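Local atomic coordinates of octaprenyl Pyrophosphate Synthase (Helicobacter pylori, PDB entry 3TC1), a protein that probably catalyses the chain elongation of an allylic prenyl diphosphate with isopentenyl diphosphate units to give octaprenyl diphosphate. Residues Leu44-Glu49 and Lys172-Leu177. Sequence-based numbering, arbitrary orientation.
Sequences LALLNE and KSMAIL
Leu46, in a type I beta turn at the end of helix 38-44, packs against Met174 and Ala175 on the last turn of helix 152-177, and so ties a loop to a helix end in the all-helical polyprenyl synthetase fold. The turn runs from Leu44 to Leu47 and is closed by the backbone hydrogen bond from Leu47 N to Leu44 O, 3.1 Å. It presents Leu46 to the helix, with the CA of Leu46 7.1 Å from that of Ala175. One methyl of the leucine does most of the touching: Leu46 CD2 reaches the helix surface between two successive residues, 4.1 Å from Met174 CG and 4.1 Å from Ala175 CB. The same methyl lies 3.9 Å from Ala175 N, a van der Waals approach to the helix backbone beside the alanine. Met174 comes alongside the root of the leucine, its CG 4.1 Å from Leu46 CB. With CG anti to the backbone N (chi1 -177°), the methionine sets CG beside Leu46, and the bends at chi2 and chi3 then carry SD and CE away from that leucine. The side chains that meet are apolar and the contact is modest, burying 179 Å² in all. Leu178, just past the helix end, also touches Leu46, while Met174 reaches Ala59 and Cys63 of helix 53-80. Leu44, ending helix 38-44, packs on Leu60 and on Leu6 and Ile9 of helix 3-18; Leu47 touches Leu56 and Gln5, joining the turn to both helices.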
loop_
_atom_site.group_PDB
_atom_site.type_symbol
_atom_site.label_atom_id
_atom_site.label_comp_id
_atom_site.label_asym_id
_atom_site.label_seq_id
_atom_site.Cartn_x
_atom_site.Cartn_y
_atom_site.Cartn_z
ATOM N N LEU B 44 21.592 -4.930 11.379
ATOM C CA LEU B 44 22.647 -4.187 12.064
ATOM C C LEU B 44 23.834 -5.084 12.406
ATOM O O LEU B 44 24.959 -4.606 12.539
ATOM C CB LEU B 44 22.110 -3.553 13.350
ATOM C CG LEU B 44 21.128 -2.387 13.218
ATOM C CD1 LEU B 44 20.526 -2.074 14.574
ATOM C CD2 LEU B 44 21.843 -1.176 12.660
ATOM N N ALA B 45 23.572 -6.381 12.537
ATOM C CA ALA B 45 24.603 -7.357 12.882
ATOM C C ALA B 45 25.685 -7.512 11.823
ATOM O O ALA B 45 26.733 -8.109 12.088
ATOM C CB ALA B 45 23.960 -8.715 13.163
ATOM N N LEU B 46 25.434 -6.990 10.625
ATOM C CA LEU B 46 26.409 -7.086 9.546
ATOM C C LEU B 46 27.416 -5.943 9.568
ATOM O O LEU B 46 28.444 -6.005 8.894
ATOM C CB LEU B 46 25.705 -7.128 8.182
ATOM C CG LEU B 46 25.131 -8.491 7.778
ATOM C CD1 LEU B 46 24.047 -8.910 8.762
ATOM C CD2 LEU B 46 24.570 -8.417 6.366
ATOM N N LEU B 47 27.120 -4.901 10.338
ATOM C CA LEU B 47 28.008 -3.750 10.435
ATOM C C LEU B 47 29.350 -4.116 11.065
ATOM O O LEU B 47 29.422 -4.997 11.924
ATOM C CB LEU B 47 27.347 -2.639 11.252
ATOM C CG LEU B 47 26.178 -1.903 10.591
ATOM C CD1 LEU B 47 25.474 -1.023 11.618
ATOM C CD2 LEU B 47 26.696 -1.068 9.427
ATOM N N ASN B 48 30.408 -3.442 10.617
ATOM C CA ASN B 48 31.758 -3.658 11.139
ATOM C C ASN B 48 32.071 -2.584 12.165
ATOM O O ASN B 48 31.439 -1.525 12.184
ATOM C CB ASN B 48 32.814 -3.558 10.031
ATOM C CG ASN B 48 32.844 -4.767 9.131
ATOM O OD1 ASN B 48 32.786 -5.903 9.596
ATOM N ND2 ASN B 48 32.958 -4.532 7.828
ATOM N N GLU B 49 33.064 -2.852 13.006
ATOM C CA GLU B 49 33.482 -1.890 14.016
ATOM C C GLU B 49 33.874 -0.587 13.329
ATOM O O GLU B 49 33.514 0.501 13.778
ATOM C CB GLU B 49 34.691 -2.425 14.799
ATOM C CG GLU B 49 35.287 -1.419 15.788
ATOM C CD GLU B 49 36.500 -1.956 16.532
ATOM O OE1 GLU B 49 37.640 -1.759 16.057
ATOM O OE2 GLU B 49 36.306 -2.584 17.594
ATOM N N LYS B 172 19.964 -9.501 2.490
ATOM C CA LYS B 172 20.675 -9.464 1.221
ATOM C C LYS B 172 20.959 -8.007 0.874
ATOM O O LYS B 172 22.043 -7.670 0.396
ATOM C CB LYS B 172 19.821 -10.117 0.130
ATOM C CG LYS B 172 20.486 -10.219 -1.232
ATOM C CD LYS B 172 19.525 -10.803 -2.267
ATOM C CE LYS B 172 20.146 -10.847 -3.656
ATOM N NZ LYS B 172 19.211 -11.425 -4.665
ATOM N N SER B 173 19.986 -7.140 1.136
ATOM C CA SER B 173 20.136 -5.721 0.853
ATOM C C SER B 173 21.215 -5.065 1.714
ATOM O O SER B 173 21.954 -4.210 1.231
ATOM C CB SER B 173 18.806 -4.994 1.052
ATOM O OG SER B 173 17.852 -5.433 0.099
ATOM N N MET B 174 21.311 -5.454 2.983
ATOM C CA MET B 174 22.329 -4.865 3.850
ATOM C C MET B 174 23.710 -5.355 3.421
ATOM O O MET B 174 24.688 -4.595 3.434
ATOM C CB MET B 174 22.074 -5.226 5.315
ATOM C CG MET B 174 23.059 -4.573 6.289
ATOM S SD MET B 174 23.031 -2.762 6.271
ATOM C CE MET B 174 21.703 -2.448 7.376
ATOM N N ALA B 175 23.786 -6.622 3.033
ATOM C CA ALA B 175 25.043 -7.201 2.586
ATOM C C ALA B 175 25.526 -6.446 1.346
ATOM O O ALA B 175 26.714 -6.135 1.220
ATOM C CB ALA B 175 24.855 -8.685 2.269
ATOM N N ILE B 176 24.598 -6.162 0.433
ATOM C CA ILE B 176 24.911 -5.430 -0.789
ATOM C C ILE B 176 25.457 -4.047 -0.422
ATOM O O ILE B 176 26.510 -3.638 -0.907
ATOM C CB ILE B 176 23.648 -5.247 -1.673
ATOM C CG1 ILE B 176 23.196 -6.602 -2.229
ATOM C CG2 ILE B 176 23.933 -4.266 -2.807
ATOM C CD1 ILE B 176 21.860 -6.559 -2.973
ATOM N N LEU B 177 24.726 -3.341 0.437
ATOM C CA LEU B 177 25.112 -2.009 0.885
ATOM C C LEU B 177 26.499 -2.002 1.524
ATOM O O LEU B 177 27.300 -1.103 1.270
ATOM C CB LEU B 177 24.090 -1.475 1.897
ATOM C CG LEU B 177 24.342 -0.063 2.432
ATOM C CD1 LEU B 177 24.138 0.941 1.305
ATOM C CD2 LEU B 177 23.398 0.237 3.590
#